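Side-chain contacts in Isomerase/lactonizing enzyme (Agrobacterium fabrum str. C58, PDB 2NQL), which belongs to the mandelate racemase / muconate lactonizing enzyme group of the enolase superfamily, with a sodium ion bound in its barrel domain: residues Leu171-Tyr174 and Trp175-Arg178; Ile198-Leu201 and Arg202-Gly206. One frame throughout, in Å; residues are numbered along the deposited sequence.

Contact 1: Leu171-Tyr174 and Trp175-Arg178; sequences LAKY and WQDR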
loop_
_atom_site.group_PDB
_atom_site.type_symbol
_atom_site.label_atom_id
_atom_site.label_comp_id
_atom_site.label_asym_id
_atom_site.label_seq_id
_atom_site.Cartn_x
_atom_site.Cartn_y
_atom_site.Cartn_z
ATOM N N LEU A 171 -23.709 -22.383 -19.439
ATOM C CA LEU A 171 -23.823 -20.987 -19.071
ATOM C C LEU A 171 -23.110 -20.047 -20.048
ATOM O O LEU A 171 -23.642 -18.986 -20.390
ATOM C CB LEU A 171 -23.364 -20.785 -17.627
ATOM C CG LEU A 171 -23.868 -19.546 -16.891
ATOM C CD1 LEU A 171 -25.404 -19.456 -16.881
ATOM C CD2 LEU A 171 -23.341 -19.606 -15.472
ATOM N N ALA A 172 -21.927 -20.441 -20.524
ATOM C CA ALA A 172 -21.182 -19.624 -21.479
ATOM C C ALA A 172 -21.951 -19.553 -22.795
ATOM O O ALA A 172 -22.043 -18.489 -23.418
ATOM C CB ALA A 172 -19.742 -20.193 -21.706
ATOM N N LYS A 173 -22.528 -20.682 -23.198
ATOM C CA LYS A 173 -23.268 -20.736 -24.457
ATOM C C LYS A 173 -24.517 -19.875 -24.377
ATOM O O LYS A 173 -24.886 -19.223 -25.362
ATOM C CB LYS A 173 -23.644 -22.184 -24.791
ATOM C CG LYS A 173 -24.168 -22.397 -26.224
ATOM C CD LYS A 173 -24.599 -23.867 -26.407
ATOM C CE LYS A 173 -25.371 -24.079 -27.706
ATOM N NZ LYS A 173 -24.508 -23.851 -28.904
ATOM N N TYR A 174 -25.174 -19.897 -23.211
ATOM C CA TYR A 174 -26.320 -19.033 -22.955
ATOM C C TYR A 174 -25.965 -17.560 -23.186
ATOM O O TYR A 174 -26.712 -16.818 -23.863
ATOM C CB TYR A 174 -26.836 -19.246 -21.523
ATOM C CG TYR A 174 -27.913 -18.265 -21.126
ATOM C CD1 TYR A 174 -29.234 -18.441 -21.551
ATOM C CD2 TYR A 174 -27.602 -17.133 -20.370
ATOM C CE1 TYR A 174 -30.230 -17.513 -21.200
ATOM C CE2 TYR A 174 -28.579 -16.211 -20.022
ATOM C CZ TYR A 174 -29.874 -16.402 -20.444
ATOM O OH TYR A 174 -30.806 -15.489 -20.088
ATOM N N TRP A 175 -24.831 -17.140 -22.623
ATOM C CA TRP A 175 -24.334 -15.781 -22.828
ATOM C C TRP A 175 -23.914 -15.477 -24.264
ATOM O O TRP A 175 -24.163 -14.371 -24.750
ATOM C CB TRP A 175 -23.257 -15.404 -21.777
ATOM C CG TRP A 175 -23.934 -15.130 -20.456
ATOM C CD1 TRP A 175 -24.059 -15.991 -19.390
ATOM C CD2 TRP A 175 -24.683 -13.959 -20.113
ATOM N NE1 TRP A 175 -24.813 -15.409 -18.401
ATOM C CE2 TRP A 175 -25.214 -14.167 -18.816
ATOM C CE3 TRP A 175 -24.939 -12.741 -20.765
ATOM C CZ2 TRP A 175 -25.996 -13.203 -18.158
ATOM C CZ3 TRP A 175 -25.728 -11.779 -20.108
ATOM C CH2 TRP A 175 -26.236 -12.018 -18.819
ATOM N N GLN A 176 -23.320 -16.462 -24.944
ATOM C CA GLN A 176 -23.016 -16.341 -26.372
ATOM C C GLN A 176 -24.286 -16.064 -27.187
ATOM O O GLN A 176 -24.280 -15.204 -28.076
ATOM C CB GLN A 176 -22.307 -17.597 -26.900
ATOM C CG GLN A 176 -21.709 -17.435 -28.303
ATOM C CD GLN A 176 -21.059 -18.703 -28.812
ATOM O OE1 GLN A 176 -21.659 -19.779 -28.767
ATOM N NE2 GLN A 176 -19.826 -18.585 -29.303
ATOM N N ASP A 177 -25.366 -16.774 -26.862
ATOM C CA ASP A 177 -26.666 -16.630 -27.547
ATOM C C ASP A 177 -27.293 -15.254 -27.284
ATOM O O ASP A 177 -28.159 -14.792 -28.037
ATOM C CB ASP A 177 -27.643 -17.717 -27.082
ATOM C CG ASP A 177 -27.309 -19.085 -27.631
ATOM O OD1 ASP A 177 -26.472 -19.189 -28.561
ATOM O OD2 ASP A 177 -27.878 -20.075 -27.116
ATOM N N ARG A 178 -26.851 -14.600 -26.209
ATOM C CA ARG A 178 -27.229 -13.222 -25.931
ATOM C C ARG A 178 -26.341 -12.185 -26.639
ATOM O O ARG A 178 -26.517 -10.984 -26.436
ATOM C CB ARG A 178 -27.227 -12.968 -24.413
ATOM C CG ARG A 178 -28.278 -13.749 -23.628
ATOM C CD ARG A 178 -28.239 -13.396 -22.146
ATOM N NE ARG A 178 -28.697 -12.022 -21.905
ATOM C CZ ARG A 178 -29.932 -11.705 -21.530
ATOM N NH1 ARG A 178 -30.845 -12.657 -21.339
ATOM N NH2 ARG A 178 -30.258 -10.432 -21.355
#
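The backbone N-H of Gln176 gives the shortest polar bond here, N lying 2.8 Å from Ala172 O, one rung of the ladder that closes the last turns of an alpha-helix. Beside it Trp175 N reaches Leu171 O, and that same carbonyl oxygen sits at the edge of the indole, 3.2 Å from Trp175 CD1. Over one indole face comes Tyr174 in a T-shaped (edge-to-face) pair, the phenol turning its CD2 edge to the five-membered ring with the planes at 89°. The two rings meet with Tyr174 CG anti to its own N (chi1 173°) and Trp175 CG beside its own N (chi1 -75°). Arg178, bent at chi3, runs alongside the phenol in the same direction. Its CD packs 3.5 Å from Tyr174 CE2 and lies over the indole face that Tyr174 meets. Arg178 NH1 makes a weak hydrogen bond to Tyr174 OH at 3.1 Å. The helix, 165-177, is the crossover of a beta-alpha-beta unit between strands 152-158 and 182-186. Phe180 meets the indole edge-to-face, His344 adds a tilted ring, and Ala172 faces Leu201 and Leu205 of the neighbouring helix 194-205.

Contact 2: Ile198-Leu201 and Arg202-Gly206; sequences IANL and RQVLG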
loop_
_atom_site.group_PDB
_atom_site.type_symbol
_atom_site.label_atom_id
_atom_site.label_comp_id
_atom_site.label_asym_id
_atom_site.label_seq_id
_atom_site.Cartn_x
_atom_site.Cartn_y
_atom_site.Cartn_z
ATOM N N ILE A 198 -10.658 -24.962 -20.861
ATOM C CA ILE A 198 -10.568 -24.222 -22.121
ATOM C C ILE A 198 -10.928 -25.088 -23.326
ATOM O O ILE A 198 -11.572 -24.604 -24.253
ATOM C CB ILE A 198 -9.204 -23.471 -22.327
ATOM C CG1 ILE A 198 -9.325 -22.390 -23.421
ATOM C CG2 ILE A 198 -8.047 -24.451 -22.595
ATOM C CD1 ILE A 198 -8.175 -21.355 -23.483
ATOM N N ALA A 199 -10.529 -26.365 -23.282
ATOM C CA ALA A 199 -10.939 -27.383 -24.265
ATOM C C ALA A 199 -12.466 -27.470 -24.402
ATOM O O ALA A 199 -13.011 -27.381 -25.509
ATOM C CB ALA A 199 -10.360 -28.760 -23.864
ATOM N N ASN A 200 -13.147 -27.613 -23.267
ATOM C CA ASN A 200 -14.601 -27.618 -23.254
ATOM C C ASN A 200 -15.243 -26.338 -23.772
ATOM O O ASN A 200 -16.121 -26.389 -24.636
ATOM C CB ASN A 200 -15.141 -27.960 -21.868
ATOM C CG ASN A 200 -16.644 -28.156 -21.876
ATOM O OD1 ASN A 200 -17.154 -29.080 -22.510
ATOM N ND2 ASN A 200 -17.364 -27.275 -21.198
ATOM N N LEU A 201 -14.792 -25.196 -23.248
ATOM C CA LEU A 201 -15.266 -23.897 -23.697
ATOM C C LEU A 201 -15.070 -23.677 -25.198
ATOM O O LEU A 201 -16.015 -23.274 -25.886
ATOM C CB LEU A 201 -14.665 -22.756 -22.856
ATOM C CG LEU A 201 -15.147 -22.721 -21.385
ATOM C CD1 LEU A 201 -14.425 -21.634 -20.595
ATOM C CD2 LEU A 201 -16.684 -22.591 -21.238
ATOM N N ARG A 202 -13.874 -23.993 -25.704
ATOM C CA ARG A 202 -13.564 -23.879 -27.138
ATOM C C ARG A 202 -14.506 -24.752 -28.006
ATOM O O ARG A 202 -14.995 -24.300 -29.050
ATOM C CB ARG A 202 -12.086 -24.246 -27.389
ATOM C CG ARG A 202 -11.605 -24.133 -28.835
ATOM C CD ARG A 202 -11.903 -22.753 -29.427
ATOM N NE ARG A 202 -11.040 -21.725 -28.845
ATOM C CZ ARG A 202 -11.325 -20.423 -28.824
ATOM N NH1 ARG A 202 -12.477 -19.973 -29.316
ATOM N NH2 ARG A 202 -10.467 -19.572 -28.271
ATOM N N GLN A 203 -14.762 -25.978 -27.545
ATOM C CA GLN A 203 -15.673 -26.910 -28.218
ATOM C C GLN A 203 -17.106 -26.389 -28.211
ATOM O O GLN A 203 -17.765 -26.335 -29.258
ATOM C CB GLN A 203 -15.592 -28.285 -27.547
ATOM C CG GLN A 203 -16.161 -29.422 -28.368
ATOM C CD GLN A 203 -17.313 -30.107 -27.667
ATOM O OE1 GLN A 203 -18.403 -29.544 -27.535
ATOM N NE2 GLN A 203 -17.077 -31.332 -27.205
ATOM N N VAL A 204 -17.574 -25.980 -27.031
ATOM C CA VAL A 204 -18.905 -25.402 -26.882
ATOM C C VAL A 204 -19.089 -24.105 -27.677
ATOM O O VAL A 204 -20.066 -23.972 -28.424
ATOM C CB VAL A 204 -19.288 -25.241 -25.388
ATOM C CG1 VAL A 204 -20.541 -24.357 -25.208
ATOM C CG2 VAL A 204 -19.503 -26.620 -24.755
ATOM N N LEU A 205 -18.138 -23.177 -27.562
ATOM C CA LEU A 205 -18.317 -21.823 -28.124
ATOM C C LEU A 205 -17.864 -21.653 -29.573
ATOM O O LEU A 205 -18.284 -20.709 -30.250
ATOM C CB LEU A 205 -17.642 -20.763 -27.240
ATOM C CG LEU A 205 -18.160 -20.705 -25.788
ATOM C CD1 LEU A 205 -17.200 -19.877 -24.909
ATOM C CD2 LEU A 205 -19.579 -20.127 -25.734
ATOM N N GLY A 206 -17.031 -22.560 -30.059
ATOM C CA GLY A 206 -16.574 -22.463 -31.452
ATOM C C GLY A 206 -15.284 -21.665 -31.575
ATOM O O GLY A 206 -14.850 -21.021 -30.602
#
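Arg202 opens the last turn of the crossover helix in a beta-alpha-beta unit of the TIM-type barrel, its N bonded to Ile198 O at 2.8 Å. Its CB rests against that same oxygen, while the rest of the chain, bent at chi2 and chi3, swings round to the C-terminal end of the helix. Gln203 follows with a backbone bond to Ala199 O, and its CB touches the same carbonyl. Val204 N meets Asn200 O almost straight on (N-H...O 172°). CG2 of Val204, beside its own backbone N, lies 3.4 Å from Asn200 O and passes near Asn200 OD1, the two side chains crossing at a slant. Leu205 N gives a 2.7 Å bond to Leu201 O, and the leucine's CB and CG both lie 3.3 Å from this oxygen. On the inner side of the helix, Leu201 and Leu205 pack on Ile211 of strand 210-214. At Gly206 positive phi ends the helix, with its N still bonded to Arg202 O. The guanidinium of Arg202, whose NE is held by Phe234 O and whose NH1 also bonds Ala209 O, spans the helix end: Arg202 NH1 donates to Gly206 O at 2.9 Å, with the acceptor lying in the guanidinium plane.

Overall arrangement
From the N terminus, the chain passes through the antiparallel sheet of the first domain before entering the barrel, where contact 1 ends helix 165-177 and contact 2 ends the next barrel helix, 194-205. Neither closes a long loop: each joins successive turns of one helix, and the two follow in series without nesting or crossing. Strand 182-186 lies between them in sequence, so they occupy consecutive beta-alpha-beta units. With centres about 12 Å apart, the two helix ends also touch directly. Gln176 NE2 probably hydrogen-bonds Leu205 O, and Lys173 CB packs on Val204 CG1, tying the neighbouring helices together on the barrel's outer layer.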